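Local coordinates for BH0493 protein (Bacillus halodurans C-125, PDB 2QEE) that binds zinc and is probably a metal-dependent hydrolase of the amidohydrolase superfamily, with substrate and reaction unknown, at residues 142-147 / 165-170; 149-154 / 184-189; 224-229 / 257-262; 297-302 / 320-325. All blocks are in the same frame, centred on the assembly; numbering follows the deposited sequence.

Interaction 1: 142-147 / 165-170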
# COMPACT_ATOMS: atom_id res chain seq x y z
N VAL C 142 23.92 20.17 -7.47
CA VAL C 142 23.92 18.72 -7.56
C VAL C 142 24.75 18.18 -6.41
O VAL C 142 25.93 18.62 -6.21
CB VAL C 142 24.54 18.27 -8.94
CG1 VAL C 142 24.90 16.78 -8.95
CG2 VAL C 142 23.56 18.57 -10.08
N VAL C 143 24.18 17.27 -5.61
CA VAL C 143 24.98 16.57 -4.60
C VAL C 143 25.47 15.28 -5.22
O VAL C 143 24.67 14.45 -5.74
CB VAL C 143 24.26 16.35 -3.28
CG1 VAL C 143 25.16 15.62 -2.31
CG2 VAL C 143 23.81 17.71 -2.65
N MET C 144 26.79 15.08 -5.14
CA MET C 144 27.41 13.89 -5.70
C MET C 144 27.36 12.74 -4.70
O MET C 144 27.00 12.93 -3.51
CB MET C 144 28.92 14.25 -6.00
CG MET C 144 29.05 15.40 -7.03
SD MET C 144 30.87 15.64 -7.40
CE MET C 144 31.35 16.41 -5.89
N THR C 145 27.82 11.56 -5.15
CA THR C 145 28.14 10.44 -4.27
C THR C 145 29.67 10.16 -4.41
O THR C 145 30.10 9.74 -5.48
CB THR C 145 27.35 9.20 -4.70
OG1 THR C 145 25.96 9.45 -4.41
CG2 THR C 145 27.81 8.00 -3.91
N ASN C 146 30.42 10.48 -3.36
CA ASN C 146 31.89 10.47 -3.42
C ASN C 146 32.45 9.35 -2.56
O ASN C 146 32.34 9.36 -1.32
CB ASN C 146 32.39 11.85 -3.00
CG ASN C 146 31.82 12.94 -3.89
OD1 ASN C 146 30.99 13.71 -3.44
ND2 ASN C 146 32.20 12.97 -5.17
N ASP C 147 33.07 8.40 -3.25
CA ASP C 147 33.50 7.15 -2.64
C ASP C 147 35.03 7.08 -2.61
O ASP C 147 35.65 6.83 -3.65
CB ASP C 147 32.97 5.97 -3.43
CG ASP C 147 33.26 4.65 -2.75
OD1 ASP C 147 34.01 4.63 -1.76
OD2 ASP C 147 32.68 3.64 -3.17
N SER C 165 31.26 25.01 -8.35
CA SER C 165 30.49 25.51 -7.22
C SER C 165 29.08 24.90 -7.25
O SER C 165 28.37 24.97 -6.25
CB SER C 165 30.34 27.04 -7.34
OG SER C 165 29.86 27.38 -8.64
N ARG C 166 28.72 24.36 -8.40
CA ARG C 166 27.35 23.76 -8.63
C ARG C 166 27.25 22.33 -8.08
O ARG C 166 26.13 21.80 -7.93
CB ARG C 166 27.00 23.73 -10.10
CG ARG C 166 26.91 25.10 -10.74
CD ARG C 166 26.79 25.01 -12.26
NE ARG C 166 27.92 24.33 -12.85
CZ ARG C 166 28.08 24.13 -14.16
NH1 ARG C 166 27.17 24.55 -15.04
NH2 ARG C 166 29.16 23.50 -14.58
N PHE C 167 28.40 21.74 -7.77
CA PHE C 167 28.51 20.32 -7.37
C PHE C 167 29.02 20.23 -5.96
O PHE C 167 30.02 20.87 -5.57
CB PHE C 167 29.42 19.53 -8.32
CG PHE C 167 28.86 19.34 -9.68
CD1 PHE C 167 28.28 18.11 -10.03
CD2 PHE C 167 28.91 20.36 -10.62
CE1 PHE C 167 27.73 17.89 -11.28
CE2 PHE C 167 28.39 20.18 -11.91
CZ PHE C 167 27.75 18.95 -12.25
N HIS C 168 28.32 19.45 -5.16
CA HIS C 168 28.62 19.35 -3.77
C HIS C 168 28.96 17.91 -3.43
O HIS C 168 28.41 16.98 -4.00
CB HIS C 168 27.48 19.83 -2.88
CG HIS C 168 26.97 21.20 -3.27
ND1 HIS C 168 27.41 22.36 -2.65
CD2 HIS C 168 26.13 21.59 -4.25
CE1 HIS C 168 26.81 23.40 -3.21
NE2 HIS C 168 26.04 22.97 -4.19
N ALA C 169 29.90 17.73 -2.51
CA ALA C 169 30.33 16.37 -2.10
C ALA C 169 29.42 15.73 -1.08
O ALA C 169 28.89 16.39 -0.17
CB ALA C 169 31.78 16.42 -1.52
N ALA C 170 29.35 14.39 -1.14
CA ALA C 170 28.78 13.63 -0.04
C ALA C 170 29.63 12.37 0.12
O ALA C 170 29.94 11.74 -0.87
CB ALA C 170 27.30 13.22 -0.33
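The ring of Phe167 meets Met144 at its edge, where CG of the methionine lies near the ring plane, 4.1 Å from Phe167 CD1. Val142 runs alongside the same phenylalanine, its methyl CG1 reaching CD1 of Phe167 at 3.8 Å. Helix 126-136 lies against this pair, with Val130 on Phe167 and Leu134 on Val142. The imidazole of His168, on the other face of the sheet, turns its edge to the carbonyl of Val142, and its CD2 comes within 3.6 Å of Val142 O; NE2 of that ring bonds to Asp141, and Trp411 meets the ring edge-to-face. Strands 139-143 and 167-168 are linked by helix 151-158 in a beta-alpha-beta unit, as expected of the barrel of amidohydrolases. Their parallel pairing is carried by Val142 N to Arg166 O, His168 N to Val142 O and, almost straight at 176°, Met144 N to His168 O at 2.7 Å. Farther along, Asn146 takes over. With its CG anti to the carbonyl carbon (chi1 -58°), the side chain folds back along Ala170, and OD1 accepts from Ala170 N at 2.9 Å in the plane of its own carbonyl. Asn146 N returns a bond to Ala170 O at 2.8 Å, so one residue grips both polar backbone atoms of its partner. Ala170 CB lodges against Met144 O at 3.2 Å. Thr145 points away from the other segment, bonds through OG1 to Thr29 O and packs on the zinc ligands His28 and His30.

Interaction 2: 149-154 / 184-189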
# COMPACT_ATOMS: atom_id res chain seq x y z
N PHE C 149 36.86 4.95 -1.56
CA PHE C 149 37.35 3.60 -1.79
C PHE C 149 37.44 3.31 -3.27
O PHE C 149 38.08 2.35 -3.70
CB PHE C 149 36.49 2.58 -1.07
CG PHE C 149 36.51 2.76 0.40
CD1 PHE C 149 37.48 2.14 1.17
CD2 PHE C 149 35.58 3.56 1.03
CE1 PHE C 149 37.51 2.32 2.54
CE2 PHE C 149 35.62 3.76 2.41
CZ PHE C 149 36.60 3.14 3.15
N ASP C 150 36.82 4.15 -4.09
CA ASP C 150 36.96 3.97 -5.52
C ASP C 150 38.25 4.64 -6.05
O ASP C 150 38.40 5.87 -6.05
CB ASP C 150 35.74 4.43 -6.32
CG ASP C 150 35.86 4.05 -7.80
OD1 ASP C 150 35.35 2.98 -8.21
OD2 ASP C 150 36.50 4.77 -8.58
N ASP C 151 39.16 3.80 -6.55
CA ASP C 151 40.47 4.28 -7.07
C ASP C 151 40.37 5.40 -8.11
O ASP C 151 41.11 6.38 -8.04
CB ASP C 151 41.28 3.10 -7.66
CG ASP C 151 41.65 2.06 -6.62
OD1 ASP C 151 41.54 2.29 -5.39
OD2 ASP C 151 42.05 0.95 -7.05
N ASN C 152 39.46 5.24 -9.06
CA ASN C 152 39.26 6.24 -10.08
C ASN C 152 38.59 7.56 -9.62
O ASN C 152 38.64 8.57 -10.33
CB ASN C 152 38.52 5.66 -11.26
CG ASN C 152 38.31 6.68 -12.37
OD1 ASN C 152 37.20 7.18 -12.54
ND2 ASN C 152 39.39 7.05 -13.07
N GLU C 153 37.99 7.56 -8.45
CA GLU C 153 37.52 8.83 -7.91
C GLU C 153 38.56 9.40 -6.96
O GLU C 153 38.79 10.61 -6.93
CB GLU C 153 36.21 8.64 -7.13
CG GLU C 153 35.01 8.13 -7.91
CD GLU C 153 33.80 8.01 -6.98
OE1 GLU C 153 33.01 7.01 -7.16
OE2 GLU C 153 33.69 8.90 -6.06
N ARG C 154 39.14 8.53 -6.14
CA ARG C 154 40.08 8.95 -5.10
C ARG C 154 41.21 9.84 -5.70
O ARG C 154 41.60 10.84 -5.10
CB ARG C 154 40.63 7.72 -4.33
CG ARG C 154 41.33 8.11 -3.01
CD ARG C 154 41.70 6.92 -2.09
NE ARG C 154 42.60 6.01 -2.76
CZ ARG C 154 42.19 4.96 -3.47
NH1 ARG C 154 40.89 4.72 -3.59
NH2 ARG C 154 43.07 4.15 -4.05
N LYS C 184 39.27 -2.92 6.08
CA LYS C 184 40.26 -2.59 7.10
C LYS C 184 41.70 -2.70 6.58
O LYS C 184 42.59 -1.93 6.98
CB LYS C 184 40.05 -3.44 8.36
CG LYS C 184 40.36 -4.92 8.22
CD LYS C 184 39.94 -5.69 9.48
CE LYS C 184 40.73 -5.25 10.70
NZ LYS C 184 40.41 -5.99 11.95
N HIS C 185 41.92 -3.61 5.66
CA HIS C 185 43.26 -3.80 5.08
C HIS C 185 43.69 -2.66 4.16
O HIS C 185 44.88 -2.29 4.14
CB HIS C 185 43.35 -5.16 4.40
CG HIS C 185 42.99 -6.29 5.32
ND1 HIS C 185 43.74 -6.60 6.44
CD2 HIS C 185 41.93 -7.14 5.34
CE1 HIS C 185 43.17 -7.60 7.09
NE2 HIS C 185 42.08 -7.95 6.44
N ARG C 186 42.73 -2.07 3.43
CA ARG C 186 42.99 -0.85 2.65
C ARG C 186 43.31 0.34 3.57
O ARG C 186 44.27 1.07 3.33
CB ARG C 186 41.83 -0.50 1.72
CG ARG C 186 41.45 -1.61 0.77
CD ARG C 186 40.55 -1.12 -0.33
NE ARG C 186 41.31 -0.43 -1.37
CZ ARG C 186 40.77 0.29 -2.35
NH1 ARG C 186 39.46 0.42 -2.41
NH2 ARG C 186 41.55 0.88 -3.27
N LEU C 187 42.55 0.52 4.64
CA LEU C 187 42.86 1.55 5.63
C LEU C 187 44.32 1.47 6.10
O LEU C 187 45.01 2.49 6.16
CB LEU C 187 41.98 1.44 6.87
CG LEU C 187 40.47 1.62 6.74
CD1 LEU C 187 39.91 1.90 8.11
CD2 LEU C 187 40.11 2.74 5.81
N ARG C 188 44.74 0.26 6.49
CA ARG C 188 46.17 -0.02 6.79
C ARG C 188 47.13 0.42 5.68
O ARG C 188 48.10 1.13 5.94
CB ARG C 188 46.37 -1.51 7.09
CG ARG C 188 45.66 -1.96 8.30
CD ARG C 188 45.87 -3.47 8.55
NE ARG C 188 45.41 -3.81 9.89
CZ ARG C 188 44.94 -5.00 10.24
NH1 ARG C 188 44.84 -5.97 9.34
NH2 ARG C 188 44.54 -5.20 11.49
N ASP C 189 46.88 0.01 4.45
CA ASP C 189 47.65 0.49 3.31
C ASP C 189 47.76 2.02 3.26
O ASP C 189 48.71 2.55 2.67
CB ASP C 189 47.01 0.04 2.00
CG ASP C 189 47.16 -1.44 1.74
OD1 ASP C 189 47.60 -2.21 2.63
OD2 ASP C 189 46.82 -1.84 0.61
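The guanidinium of Arg186 reaches across from helix 180-189 to the N-terminal end of helix 151-158, where Asp151, Arg154 and Arg186 form a salt-bridge network. NH2 of Arg186 donates to Asp151 OD1 at a short 2.5 Å, in the guanidinium plane and on the syn lone pair of the carboxylate, although the two flat groups stand 70° apart. NH1 donates a hydrogen bond to Phe149 O at 2.7 Å, on a lone pair in the carbonyl plane. A bend at chi3 (79°) lets the arginine present both nitrogens to the start of helix 151-158 and the residue before its N-cap. A leucine in place of Arg186 would probably leave Phe149 O without this donor and Asp151 with Arg154 as its one remaining mate in the network. Arg154 approaches that carboxylate end-on, its NH1 and NH2 both directed at OD1, which thus takes three N-H donors. The two arginines therefore share one anion, with their guanidinium planes nearly perpendicular. Further out, Asp150 is the N-cap of helix 151-158, and its OD2 accepts a weak bond from Glu153 N. Phe149 packs on Pro175 and Leu176 and meets Phe209, and its ring atom CE1 lies 4.2 Å from Leu187 CD2.

Interaction 3: 224-229 / 257-262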
# COMPACT_ATOMS: atom_id res chain seq x y z
N VAL C 224 25.23 5.95 3.65
CA VAL C 224 25.41 4.48 3.49
C VAL C 224 24.09 3.91 3.00
O VAL C 224 23.03 4.51 3.28
CB VAL C 224 25.86 3.85 4.80
CG1 VAL C 224 24.76 3.95 5.93
CG2 VAL C 224 26.27 2.37 4.58
N SER C 225 24.17 2.83 2.22
CA SER C 225 23.00 2.03 1.86
C SER C 225 23.03 0.75 2.67
O SER C 225 24.13 0.15 2.91
CB SER C 225 22.92 1.74 0.37
OG SER C 225 23.96 0.88 -0.07
N LEU C 226 21.85 0.32 3.08
CA LEU C 226 21.72 -0.68 4.14
C LEU C 226 20.63 -1.69 3.78
O LEU C 226 19.69 -1.37 3.04
CB LEU C 226 21.37 0.00 5.43
CG LEU C 226 22.35 1.04 5.97
CD1 LEU C 226 21.60 1.75 7.06
CD2 LEU C 226 23.57 0.25 6.55
N PRO C 227 20.81 -2.94 4.21
CA PRO C 227 19.93 -4.07 3.84
C PRO C 227 18.62 -4.03 4.60
O PRO C 227 18.52 -3.34 5.61
CB PRO C 227 20.76 -5.32 4.28
CG PRO C 227 21.56 -4.84 5.43
CD PRO C 227 21.97 -3.40 5.02
N PRO C 228 17.62 -4.83 4.17
CA PRO C 228 16.34 -4.90 4.89
C PRO C 228 16.48 -5.37 6.34
O PRO C 228 15.63 -5.04 7.18
CB PRO C 228 15.55 -5.98 4.10
CG PRO C 228 16.22 -5.93 2.69
CD PRO C 228 17.67 -5.63 2.93
N THR C 229 17.56 -6.10 6.61
CA THR C 229 17.84 -6.63 7.94
C THR C 229 18.54 -5.61 8.86
O THR C 229 18.87 -5.94 10.00
CB THR C 229 18.76 -7.88 7.81
OG1 THR C 229 19.87 -7.58 6.94
CG2 THR C 229 17.97 -9.03 7.18
N PHE C 257 23.87 12.13 8.90
CA PHE C 257 24.13 10.78 8.42
C PHE C 257 22.94 10.35 7.54
O PHE C 257 21.80 10.32 8.03
CB PHE C 257 24.19 9.90 9.63
CG PHE C 257 24.53 8.46 9.34
CD1 PHE C 257 25.24 8.10 8.21
CD2 PHE C 257 24.14 7.48 10.24
CE1 PHE C 257 25.55 6.74 8.00
CE2 PHE C 257 24.46 6.12 10.02
CZ PHE C 257 25.14 5.78 8.88
N ALA C 258 23.21 10.05 6.28
CA ALA C 258 22.14 9.66 5.36
C ALA C 258 22.11 8.15 5.32
O ALA C 258 23.13 7.50 4.96
CB ALA C 258 22.38 10.21 3.98
N MET C 259 20.94 7.58 5.54
CA MET C 259 20.79 6.13 5.50
C MET C 259 19.76 5.79 4.43
O MET C 259 18.65 6.29 4.49
CB MET C 259 20.30 5.61 6.83
CG MET C 259 21.21 5.96 8.02
SD MET C 259 20.73 5.21 9.57
CE MET C 259 19.35 6.21 10.01
N MET C 260 20.16 4.99 3.46
CA MET C 260 19.28 4.55 2.38
C MET C 260 19.02 3.07 2.62
O MET C 260 19.91 2.26 2.38
CB MET C 260 19.97 4.84 1.05
CG MET C 260 20.33 6.35 0.99
SD MET C 260 20.95 6.87 -0.61
CE MET C 260 21.64 5.43 -1.37
N ILE C 261 17.82 2.73 3.12
CA ILE C 261 17.64 1.44 3.74
C ILE C 261 16.71 0.56 2.87
O ILE C 261 15.66 1.03 2.43
CB ILE C 261 17.01 1.61 5.12
CG1 ILE C 261 17.98 2.35 6.08
CG2 ILE C 261 16.63 0.21 5.71
CD1 ILE C 261 17.28 2.97 7.34
N GLY C 262 17.08 -0.71 2.65
CA GLY C 262 16.11 -1.67 2.08
C GLY C 262 16.61 -2.41 0.85
O GLY C 262 15.89 -3.25 0.30
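Leu226 O accepts from Gly262 N at 2.7 Å, nearly straight at 170°, and also lies 3.5 Å from CA of Ile261. This bond is the last in a parallel pairing of strands 222-226 and 257-264, joined by helix 237-253 into a beta-alpha-beta unit of the kind that builds the barrel of amidohydrolases. Upstream, Val224 N bonds to Ala258 O, Met260 N to Val224 O, and Leu226 N to Met260 O, the short segments 224-226 and 257-261 running 29° apart. Gly262, where the strand is interrupted, has a positive phi, and a CB there would be jammed against the carbonyl oxygen of Ile261. Over this glycine sits the ring of Pro228, whose CG is 3.6 Å from Gly262 O. Replacing Pro228 by an alanine would probably leave the Gly262 carbonyl uncovered on that side and free the chain around it to turn. On the face holding Leu226 and Ile261, CD1 of the leucine comes 3.8 Å from Ile261 CG1 and also touches Met259 CB. Met260, on the face of Ser225, packs on His28, and its side chain is about 4 Å from the bound zinc ion at the nearest atoms, so it lies beside the metal site. At the start of the contact Met259 CG covers one face of the Phe257 ring, offset toward the rim. With CG anti to the backbone N (chi1 -176°), the far end of the Phe257 ring reaches Val224, and the valine methyl CG1 touches its CZ at 3.5 Å.

Interaction 4: 297-302 / 320-325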
# COMPACT_ATOMS: atom_id res chain seq x y z
N LYS C 297 21.88 14.52 13.29
CA LYS C 297 20.82 14.65 12.22
C LYS C 297 20.88 13.48 11.24
O LYS C 297 21.97 13.06 10.84
CB LYS C 297 21.05 15.97 11.46
CG LYS C 297 20.69 17.16 12.40
CD LYS C 297 20.67 18.46 11.69
CE LYS C 297 22.06 18.95 11.43
NZ LYS C 297 22.02 20.43 11.10
N PHE C 298 19.70 12.98 10.81
CA PHE C 298 19.66 11.81 9.97
C PHE C 298 18.77 12.09 8.76
O PHE C 298 17.63 12.60 8.93
CB PHE C 298 19.05 10.65 10.75
CG PHE C 298 19.82 10.28 11.99
CD1 PHE C 298 20.80 9.27 11.90
CD2 PHE C 298 19.63 10.95 13.20
CE1 PHE C 298 21.54 8.93 13.03
CE2 PHE C 298 20.40 10.58 14.35
CZ PHE C 298 21.34 9.57 14.22
N LEU C 299 19.29 11.80 7.58
CA LEU C 299 18.49 11.88 6.35
C LEU C 299 18.15 10.44 6.03
O LEU C 299 19.04 9.59 6.02
CB LEU C 299 19.34 12.48 5.23
CG LEU C 299 19.52 14.00 5.29
CD1 LEU C 299 20.85 14.35 4.50
CD2 LEU C 299 18.32 14.71 4.62
N VAL C 300 16.88 10.12 5.76
CA VAL C 300 16.53 8.70 5.47
C VAL C 300 15.63 8.62 4.27
O VAL C 300 14.71 9.44 4.14
CB VAL C 300 15.82 8.07 6.68
CG1 VAL C 300 15.36 6.56 6.42
CG2 VAL C 300 16.73 8.08 7.93
N THR C 301 15.91 7.66 3.41
CA THR C 301 15.00 7.22 2.36
C THR C 301 14.95 5.69 2.44
O THR C 301 15.96 5.05 2.81
CB THR C 301 15.42 7.75 0.97
OG1 THR C 301 14.31 7.70 0.05
CG2 THR C 301 16.63 7.00 0.34
N MET C 302 13.80 5.10 2.06
CA MET C 302 13.65 3.64 2.23
C MET C 302 13.17 3.03 0.94
O MET C 302 12.48 3.69 0.16
CB MET C 302 12.74 3.24 3.39
CG MET C 302 13.31 3.68 4.75
SD MET C 302 12.41 3.21 6.18
CE MET C 302 13.10 1.48 6.35
N ASN C 320 14.93 15.50 14.30
CA ASN C 320 16.25 15.20 13.79
C ASN C 320 16.26 14.16 12.64
O ASN C 320 17.33 13.72 12.14
CB ASN C 320 17.22 14.81 14.94
CG ASN C 320 16.81 13.58 15.69
OD1 ASN C 320 15.62 13.25 15.83
ND2 ASN C 320 17.83 12.89 16.26
N LEU C 321 15.05 13.85 12.15
CA LEU C 321 14.89 13.05 10.94
C LEU C 321 14.38 13.95 9.82
O LEU C 321 13.37 14.67 10.01
CB LEU C 321 13.82 11.95 11.17
CG LEU C 321 13.51 11.08 9.96
CD1 LEU C 321 14.77 10.38 9.38
CD2 LEU C 321 12.43 10.06 10.37
N MET C 322 15.04 13.87 8.67
CA MET C 322 14.55 14.54 7.46
C MET C 322 14.41 13.38 6.49
O MET C 322 15.37 12.70 6.18
CB MET C 322 15.52 15.58 6.90
CG MET C 322 15.11 16.20 5.56
SD MET C 322 13.45 16.94 5.71
CE MET C 322 13.82 18.35 6.72
N ILE C 323 13.19 13.14 6.01
CA ILE C 323 13.03 12.09 4.96
C ILE C 323 13.12 12.70 3.59
O ILE C 323 12.72 13.89 3.36
CB ILE C 323 11.69 11.29 5.16
CG1 ILE C 323 10.49 12.16 4.85
CG2 ILE C 323 11.66 10.68 6.58
CD1 ILE C 323 9.16 11.38 5.21
N PHE C 324 13.65 11.96 2.62
CA PHE C 324 13.89 12.51 1.30
C PHE C 324 13.58 11.50 0.21
O PHE C 324 13.90 10.28 0.40
CB PHE C 324 15.32 13.05 1.14
CG PHE C 324 16.38 11.97 1.08
CD1 PHE C 324 16.87 11.49 -0.16
CD2 PHE C 324 16.92 11.46 2.27
CE1 PHE C 324 17.89 10.51 -0.20
CE2 PHE C 324 17.96 10.48 2.24
CZ PHE C 324 18.42 10.01 0.96
N GLY C 325 12.91 11.97 -0.83
CA GLY C 325 12.92 11.35 -2.15
C GLY C 325 12.12 10.04 -2.23
O GLY C 325 11.63 9.47 -1.25
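Thr301 sits squarely on the ring of Phe324: its CB is centred over one face, 3.8 Å from the centroid and 12° off the ring normal, while CG2 reaches out to CZ. The phenylalanine folds back over the opposing strand, with CG between its backbone N and carbonyl carbon (chi1 71°), so the ring fills the space alongside Leu299 and Val300. Leu299 CB closes on the ring at CE2, 3.9 Å away, and the carbonyl carbon of Leu299 meets its edge. On the face of Leu299 and Met322, CD2 of the leucine lies against Met322 CG at 3.7 Å, the two chains pointing the same way. The other face carries Val300, whose CG2 presses into Leu321 CD1 at 3.4 Å, tighter than usual carbon packing; helix 308-317 covers both residues. Phe298 and Asn320 lie side by side, ring and side-chain amide planes 84° apart, with the backbone O of Asn320 at the ring edge and its ND2 bonded to Leu290 O. Parallel strands 298-302 and 321-323, linked by helix 308-317, make a beta-alpha-beta unit. Its backbone bonds include Phe298 N to Asn320 O (2.8 Å) and Phe324 N to Val300 O (3.1 Å), while Leu321 O bonds to Arg59 of a neighbouring subunit. Past these, the hydroxyl of Thr301 donates to Phe324 O at 2.6 Å. This buried hydroxyl bond satisfies the carbonyl just after strand 321-323 and helps fix Phe324, whose side chain lies near zinc ligand His28.

From the N terminus, interaction 1 comes first, bringing residues 165-170 back beside 142-147 and closing the loop that holds helix 151-158. Interaction 2 starts on that helix and reaches past the second strand to helix 180-189, so the two contacts cross; they also touch, through Asp147 N and Glu153 OE2. Farther along, interaction 3 closes the loop around helix 237-253, and interaction 4 that around helix 308-317. These two follow in series but touch, because strands 257-264 and 298-302 are neighbours in one sheet, with Met259 N bonded to Leu299 O. Together interactions 1, 3 and 4 join sheet strands around the zinc site, while interaction 2 ties helices farther out.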